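Local coordinates for protein N2152 (Neocallimastix frontalis, PDB 5U22) that probably hydrolyses glycosidic bonds of rare arabinosyl substrates, as a family 39 glycoside hydrolase from an anaerobic rumen fungus, at residues Ser57-Leu62 with Gly287-Leu292; Asn122-Phe127 with Asp169-Ile174. All blocks are in the same frame, centred on the assembly; numbering follows the deposited sequence.

Contact 1: Ser57-Leu62 with Gly287-Leu292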
ATOM      1  N   SER A  57     -15.248   8.039 -11.677  1.00 16.24           N
ATOM      2  CA  SER A  57     -15.041   6.811 -12.435  1.00 20.54           C
ATOM      3  C   SER A  57     -13.736   6.118 -12.092  1.00 19.61           C
ATOM      4  O   SER A  57     -13.675   4.884 -12.134  1.00 15.61           O
ATOM      5  CB  SER A  57     -15.048   7.079 -13.943  1.00 20.11           C
ATOM      6  OG  SER A  57     -16.276   7.632 -14.366  1.00 20.56           O
ATOM      7  N   LEU A  58     -12.699   6.887 -11.765  1.00 18.40           N
ATOM      8  CA  LEU A  58     -11.349   6.357 -11.668  1.00 16.95           C
ATOM      9  C   LEU A  58     -10.808   6.256 -10.246  1.00 17.21           C
ATOM     10  O   LEU A  58      -9.987   5.381  -9.986  1.00 14.28           O
ATOM     11  CB  LEU A  58     -10.400   7.209 -12.524  1.00 17.07           C
ATOM     12  CG  LEU A  58     -10.784   7.278 -14.011  1.00 16.44           C
ATOM     13  CD1 LEU A  58      -9.814   8.169 -14.789  1.00 16.94           C
ATOM     14  CD2 LEU A  58     -10.844   5.889 -14.621  1.00 13.34           C
ATOM     15  N   VAL A  59     -11.252   7.101  -9.315  1.00 17.20           N
ATOM     16  CA  VAL A  59     -10.728   7.073  -7.951  1.00 14.98           C
ATOM     17  C   VAL A  59     -11.742   6.452  -7.004  1.00 17.40           C
ATOM     18  O   VAL A  59     -11.441   5.482  -6.295  1.00 19.62           O
ATOM     19  CB  VAL A  59     -10.345   8.488  -7.481  1.00 16.20           C
ATOM     20  CG1 VAL A  59      -9.749   8.438  -6.089  1.00 16.84           C
ATOM     21  CG2 VAL A  59      -9.384   9.143  -8.474  1.00 11.82           C
ATOM     22  N   ALA A  60     -12.942   7.021  -6.978  1.00 14.45           N
ATOM     23  CA  ALA A  60     -13.988   6.538  -6.081  1.00 15.26           C
ATOM     24  C   ALA A  60     -14.196   5.024  -6.116  1.00 20.00           C
ATOM     25  O   ALA A  60     -14.377   4.434  -5.035  1.00 21.35           O
ATOM     26  CB  ALA A  60     -15.310   7.261  -6.398  1.00 19.47           C
ATOM     27  N   PRO A  61     -14.193   4.344  -7.269  1.00 19.75           N
ATOM     28  CA  PRO A  61     -14.479   2.898  -7.260  1.00 17.29           C
ATOM     29  C   PRO A  61     -13.418   2.053  -6.597  1.00 19.56           C
ATOM     30  O   PRO A  61     -13.671   0.868  -6.342  1.00 17.48           O
ATOM     31  CB  PRO A  61     -14.583   2.551  -8.748  1.00 19.91           C
ATOM     32  CG  PRO A  61     -14.946   3.850  -9.399  1.00 21.29           C
ATOM     33  CD  PRO A  61     -14.131   4.855  -8.652  1.00 13.74           C
ATOM     34  N   LEU A  62     -12.247   2.600  -6.315  1.00 17.12           N
ATOM     35  CA  LEU A  62     -11.154   1.793  -5.791  1.00 16.72           C
ATOM     36  C   LEU A  62     -11.190   1.625  -4.281  1.00 14.62           C
ATOM     37  O   LEU A  62     -10.419   0.816  -3.754  1.00 16.96           O
ATOM     38  CB  LEU A  62      -9.811   2.412  -6.190  1.00 13.54           C
ATOM     39  CG  LEU A  62      -9.491   2.359  -7.680  1.00 12.60           C
ATOM     40  CD1 LEU A  62      -8.117   2.936  -7.932  1.00 15.05           C
ATOM     41  CD2 LEU A  62      -9.589   0.913  -8.170  1.00 17.80           C
ATOM     42  N   GLY A 287      -0.330  11.235 -10.939  1.00 15.35           N
ATOM     43  CA  GLY A 287      -1.778  11.204 -10.973  1.00 14.40           C
ATOM     44  C   GLY A 287      -2.363   9.955 -11.585  1.00 16.95           C
ATOM     45  O   GLY A 287      -3.552   9.939 -11.929  1.00 14.90           O
ATOM     46  N   ARG A 288      -1.578   8.887 -11.715  1.00 12.79           N
ATOM     47  CA  ARG A 288      -2.081   7.664 -12.331  1.00 14.40           C
ATOM     48  C   ARG A 288      -2.301   6.548 -11.318  1.00 14.70           C
ATOM     49  O   ARG A 288      -2.300   5.368 -11.688  1.00 18.28           O
ATOM     50  CB  ARG A 288      -1.145   7.220 -13.455  1.00 12.69           C
ATOM     51  CG  ARG A 288      -1.195   8.195 -14.606  1.00 14.53           C
ATOM     52  CD  ARG A 288      -0.492   7.673 -15.842  1.00 19.63           C
ATOM     53  NE  ARG A 288      -0.533   8.664 -16.916  1.00 18.53           N
ATOM     54  CZ  ARG A 288       0.121   8.518 -18.063  1.00 21.66           C
ATOM     55  NH1 ARG A 288       0.845   7.426 -18.261  1.00 19.61           N
ATOM     56  NH2 ARG A 288       0.053   9.455 -19.003  1.00 22.87           N
ATOM     57  N   LEU A 289      -2.484   6.906 -10.045  1.00 13.18           N
ATOM     58  CA  LEU A 289      -2.949   6.005  -9.002  1.00 13.84           C
ATOM     59  C   LEU A 289      -1.966   4.873  -8.720  1.00 15.88           C
ATOM     60  O   LEU A 289      -2.340   3.864  -8.120  1.00 14.72           O
ATOM     61  CB  LEU A 289      -4.343   5.457  -9.362  1.00 14.19           C
ATOM     62  CG  LEU A 289      -5.391   6.579  -9.411  1.00 18.12           C
ATOM     63  CD1 LEU A 289      -6.724   6.121 -10.015  1.00 19.39           C
ATOM     64  CD2 LEU A 289      -5.610   7.132  -8.017  1.00 17.60           C
ATOM     65  N   GLY A 290      -0.697   5.051  -9.097  1.00 15.32           N
ATOM     66  CA  GLY A 290       0.320   4.031  -8.924  1.00 14.02           C
ATOM     67  C   GLY A 290       0.462   3.183 -10.172  1.00 14.38           C
ATOM     68  O   GLY A 290       0.579   1.957 -10.093  1.00 16.56           O
ATOM     69  N   SER A 291       0.461   3.844 -11.332  1.00 15.17           N
ATOM     70  CA  SER A 291       0.454   3.180 -12.635  1.00 16.17           C
ATOM     71  C   SER A 291      -0.717   2.215 -12.762  1.00 16.40           C
ATOM     72  O   SER A 291      -0.649   1.222 -13.485  1.00 18.77           O
ATOM     73  CB  SER A 291       1.785   2.468 -12.911  1.00 17.39           C
ATOM     74  OG  SER A 291       2.839   3.415 -13.025  1.00 18.24           O
ATOM     75  N   LEU A 292      -1.805   2.490 -12.048  1.00 13.93           N
ATOM     76  CA  LEU A 292      -3.029   1.737 -12.279  1.00 14.58           C
ATOM     77  C   LEU A 292      -3.754   2.220 -13.517  1.00 16.07           C
ATOM     78  O   LEU A 292      -4.546   1.461 -14.095  1.00 16.22           O
ATOM     79  CB  LEU A 292      -3.968   1.826 -11.072  1.00 13.31           C
ATOM     80  CG  LEU A 292      -3.743   0.847  -9.913  1.00 24.64           C
ATOM     81  CD1 LEU A 292      -2.286   0.543  -9.687  1.00 24.90           C
ATOM     82  CD2 LEU A 292      -4.421   1.334  -8.625  1.00 17.79           C
TER
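Leu289 reaches across to Leu58, Val59 and Leu62 at once, making three of the four close approaches between 57-62 and 287-292; Leu292 makes the fourth. The Leu289 methyl CD1 comes to 3.3 Å from the carbonyl oxygen of Leu58, and this oxygen also accepts a hydrogen bond from the indole NE1 of Trp303 on helix 301-310. The same CD1 lies 4.1 Å from CD1 of Leu62, the two side chains passing at a slant, while the other methyl, CD2, rests more loosely on CG2 of Val59 at 4.3 Å. Leu289 points its side chain at the partner from a backbone of positive phi (65°), and with CG anti to the carbonyl carbon (chi1 -64°) its two methyls are presented to the three residues. Leu62 CD1 serves twice, since CD2 of Leu292 also approaches it to 4.1 Å. The contact thus illustrates how a helix end and 3-10 turn can be joined to a long loop of a TIM-barrel domain: 57-62 runs from the end of helix 55-58 through the short 3-10 turn, just before barrel strand 66-70. Its partner, 287-292, belongs to the long loop between strand 275-278 and helix 301-310, so that early and late parts of the barrel domain meet here. Pro52 packs against Leu58, Val59 and Leu289, enlarging the apolar cluster. Away from this buried patch the character changes. Arg288 and Ser291, both partly exposed, do not touch 57-62 and have polar partners instead, the arginine NE forming a salt bridge with Asp296 and the serine OG a hydrogen bond with Glu255. On the other segment Ser57, Ala60 and Pro61 are likewise partly exposed and make no contact with 287-292.

Contact 2: Asn122-Phe127 with Asp169-Ile174; sequences NEIRSF and DLLRQI
Ile124 and Leu170 meet at a slant between helices 117-134 and 160-174, with CG2 of the isoleucine 3.8 Å from CD2 of the leucine. That CG2 methyl is the branch that does the work: it stands anti to the backbone N and also approaches CD2 of Leu171, 4.0 Å away, whose side chain lies roughly at right angles to its own. Leu170 divides its two methyls between unlike partners. While CD2 faces the isoleucine, CD1 sits 3.6 Å above the plane of the Arg125 guanidinium, over one face and displaced toward its rim. Arg125 gets there by running extended from CG to NE and then turning at its last torsion (chi4 -77°), which brings a face of the flat group against CD1 of Leu170. Ile174 crosses the arginine chain almost perpendicularly, its CG2 lying 3.6 Å from NH1, and its CD1 is close to the arginine CG. Replacing Leu170 by alanine removes both methyls, so that the guanidinium would probably be freer to turn and a gap would be likely to open beside Ile124. The short helical segments run in nearly the same direction, 27° apart, with axes 11.2 Å from each other at closest approach. Such side-by-side helices, each preceding one of the adjacent parallel strands 139-143 and 180-185, are typical of the outer helical layer of a (beta/alpha)8, or TIM, barrel.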
ATOM      1  N   ASN A 122      10.327  27.476   9.241  1.00 16.42           N
ATOM      2  CA  ASN A 122       9.391  28.462   8.700  1.00 18.44           C
ATOM      3  C   ASN A 122       8.429  27.819   7.701  1.00 15.54           C
ATOM      4  O   ASN A 122       7.217  28.061   7.741  1.00 13.95           O
ATOM      5  CB  ASN A 122      10.158  29.611   8.045  1.00 16.51           C
ATOM      6  CG  ASN A 122      10.821  30.517   9.061  1.00 19.52           C
ATOM      7  OD1 ASN A 122      10.284  30.737  10.149  1.00 23.24           O
ATOM      8  ND2 ASN A 122      12.005  31.032   8.720  1.00 18.13           N
ATOM      9  N   GLU A 123       8.953  26.987   6.804  1.00 16.78           N
ATOM     10  CA  GLU A 123       8.088  26.336   5.824  1.00 16.39           C
ATOM     11  C   GLU A 123       7.096  25.395   6.494  1.00 17.78           C
ATOM     12  O   GLU A 123       5.922  25.358   6.115  1.00 16.53           O
ATOM     13  CB  GLU A 123       8.933  25.587   4.794  1.00 22.33           C
ATOM     14  CG  GLU A 123       9.676  26.499   3.839  1.00 18.71           C
ATOM     15  CD  GLU A 123       8.740  27.361   3.032  1.00 20.96           C
ATOM     16  OE1 GLU A 123       7.736  26.831   2.522  1.00 19.95           O
ATOM     17  OE2 GLU A 123       9.000  28.574   2.910  1.00 28.26           O
ATOM     18  N   ILE A 124       7.547  24.626   7.492  1.00 15.57           N
ATOM     19  CA  ILE A 124       6.639  23.724   8.198  1.00 15.83           C
ATOM     20  C   ILE A 124       5.555  24.515   8.913  1.00 15.78           C
ATOM     21  O   ILE A 124       4.370  24.173   8.825  1.00 15.45           O
ATOM     22  CB  ILE A 124       7.419  22.814   9.169  1.00 15.41           C
ATOM     23  CG1 ILE A 124       8.228  21.785   8.376  1.00 13.91           C
ATOM     24  CG2 ILE A 124       6.481  22.086  10.100  1.00 17.21           C
ATOM     25  CD1 ILE A 124       9.143  20.949   9.242  1.00 17.35           C
ATOM     26  N   ARG A 125       5.928  25.614   9.588  1.00 15.78           N
ATOM     27  CA  ARG A 125       4.930  26.417  10.297  1.00 19.26           C
ATOM     28  C   ARG A 125       3.895  26.981   9.337  1.00 16.75           C
ATOM     29  O   ARG A 125       2.695  26.982   9.633  1.00 18.40           O
ATOM     30  CB  ARG A 125       5.589  27.567  11.053  1.00 17.56           C
ATOM     31  CG  ARG A 125       6.352  27.182  12.286  1.00 20.75           C
ATOM     32  CD  ARG A 125       6.962  28.449  12.904  1.00 18.69           C
ATOM     33  NE  ARG A 125       7.899  28.128  13.967  1.00 18.92           N
ATOM     34  CZ  ARG A 125       7.525  27.767  15.187  1.00 24.86           C
ATOM     35  NH1 ARG A 125       6.237  27.661  15.481  1.00 24.64           N
ATOM     36  NH2 ARG A 125       8.433  27.501  16.112  1.00 21.33           N
ATOM     37  N   SER A 126       4.348  27.511   8.200  1.00 16.54           N
ATOM     38  CA  SER A 126       3.414  28.018   7.201  1.00 19.57           C
ATOM     39  C   SER A 126       2.497  26.912   6.695  1.00 18.79           C
ATOM     40  O   SER A 126       1.292  27.133   6.523  1.00 16.94           O
ATOM     41  CB  SER A 126       4.171  28.658   6.038  1.00 15.63           C
ATOM     42  OG  SER A 126       3.272  29.031   5.009  1.00 17.65           O
ATOM     43  N   PHE A 127       3.036  25.704   6.472  1.00 16.14           N
ATOM     44  CA  PHE A 127       2.179  24.615   6.015  1.00 16.04           C
ATOM     45  C   PHE A 127       1.146  24.251   7.078  1.00 14.96           C
ATOM     46  O   PHE A 127      -0.031  24.038   6.767  1.00 16.80           O
ATOM     47  CB  PHE A 127       2.984  23.371   5.645  1.00 16.82           C
ATOM     48  CG  PHE A 127       2.108  22.170   5.466  1.00 16.38           C
ATOM     49  CD1 PHE A 127       1.327  22.044   4.322  1.00 18.70           C
ATOM     50  CD2 PHE A 127       1.960  21.237   6.486  1.00 18.88           C
ATOM     51  CE1 PHE A 127       0.450  20.972   4.178  1.00 17.73           C
ATOM     52  CE2 PHE A 127       1.084  20.161   6.349  1.00 14.74           C
ATOM     53  CZ  PHE A 127       0.327  20.031   5.194  1.00 16.02           C
ATOM     54  N   ASP A 169       9.734  17.613  17.807  1.00 17.40           N
ATOM     55  CA  ASP A 169       9.341  18.496  18.900  1.00 16.57           C
ATOM     56  C   ASP A 169       8.532  19.668  18.380  1.00 16.40           C
ATOM     57  O   ASP A 169       7.572  20.107  19.027  1.00 19.51           O
ATOM     58  CB  ASP A 169      10.573  18.991  19.662  1.00 20.78           C
ATOM     59  CG  ASP A 169      11.245  17.884  20.463  1.00 22.11           C
ATOM     60  OD1 ASP A 169      10.647  16.801  20.585  1.00 24.86           O
ATOM     61  OD2 ASP A 169      12.373  18.096  20.962  1.00 26.33           O
ATOM     62  N   LEU A 170       8.906  20.191  17.210  1.00 17.31           N
ATOM     63  CA  LEU A 170       8.133  21.263  16.595  1.00 16.26           C
ATOM     64  C   LEU A 170       6.703  20.811  16.298  1.00 18.88           C
ATOM     65  O   LEU A 170       5.738  21.506  16.633  1.00 17.55           O
ATOM     66  CB  LEU A 170       8.833  21.742  15.321  1.00 15.40           C
ATOM     67  CG  LEU A 170       7.966  22.696  14.485  1.00 20.59           C
ATOM     68  CD1 LEU A 170       7.748  24.005  15.232  1.00 21.82           C
ATOM     69  CD2 LEU A 170       8.581  22.942  13.124  1.00 16.25           C
ATOM     70  N   LEU A 171       6.553  19.636  15.676  1.00 19.86           N
ATOM     71  CA  LEU A 171       5.228  19.154  15.289  1.00 19.30           C
ATOM     72  C   LEU A 171       4.342  18.896  16.500  1.00 18.33           C
ATOM     73  O   LEU A 171       3.122  19.115  16.446  1.00 20.15           O
ATOM     74  CB  LEU A 171       5.365  17.883  14.449  1.00 21.44           C
ATOM     75  CG  LEU A 171       5.893  18.156  13.033  1.00 22.45           C
ATOM     76  CD1 LEU A 171       6.137  16.874  12.271  1.00 20.18           C
ATOM     77  CD2 LEU A 171       4.922  19.056  12.278  1.00 19.68           C
ATOM     78  N   ARG A 172       4.925  18.403  17.593  1.00 18.82           N
ATOM     79  CA  ARG A 172       4.133  18.167  18.794  1.00 17.16           C
ATOM     80  C   ARG A 172       3.639  19.471  19.394  1.00 20.07           C
ATOM     81  O   ARG A 172       2.584  19.498  20.033  1.00 23.18           O
ATOM     82  CB  ARG A 172       4.943  17.396  19.833  1.00 20.77           C
ATOM     83  CG  ARG A 172       5.194  15.941  19.498  1.00 17.11           C
ATOM     84  CD  ARG A 172       3.912  15.136  19.363  1.00 25.04           C
ATOM     85  NE  ARG A 172       4.201  13.706  19.451  1.00 19.56           N
ATOM     86  CZ  ARG A 172       3.567  12.761  18.763  1.00 22.26           C
ATOM     87  NH1 ARG A 172       2.603  13.078  17.920  1.00 23.24           N
ATOM     88  NH2 ARG A 172       3.912  11.491  18.920  1.00 26.85           N
ATOM     89  N   GLN A 173       4.388  20.551  19.205  1.00 20.01           N
ATOM     90  CA  GLN A 173       3.970  21.851  19.709  1.00 21.22           C
ATOM     91  C   GLN A 173       2.883  22.470  18.831  1.00 21.10           C
ATOM     92  O   GLN A 173       1.865  22.946  19.344  1.00 20.61           O
ATOM     93  CB  GLN A 173       5.181  22.784  19.812  1.00 22.65           C
ATOM     94  N   ILE A 174       3.071  22.474  17.506  1.00 20.19           N
ATOM     95  CA  ILE A 174       2.170  23.227  16.639  1.00 16.34           C
ATOM     96  C   ILE A 174       1.049  22.394  16.008  1.00 16.87           C
ATOM     97  O   ILE A 174       0.090  22.979  15.492  1.00 17.74           O
ATOM     98  CB  ILE A 174       2.944  23.976  15.535  1.00 19.80           C
ATOM     99  CG1 ILE A 174       3.537  23.008  14.499  1.00 24.38           C
ATOM    100  CG2 ILE A 174       4.042  24.853  16.150  1.00 20.65           C
ATOM    101  CD1 ILE A 174       4.323  23.722  13.394  1.00 21.29           C
TER

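In the fold
Contacts 1 and 2 represent two kinds of packing in one barrel domain: a helix end and 3-10 turn against a loop at 57-62 with 287-292, and helix against helix at 122-127 with 169-174. Their centres are about 31 Å apart and their nearest atoms about 18 Å, so they do not touch. In sequence, contact 2 is nested within the chain closed by contact 1. Contact 1 is the more central, its centre about 13 Å from the centre of the chain, against about 27 Å for the centre of contact 2. A bound BTB buffer molecule lies about 13 Å from the Leu292 side chain, too far to touch it.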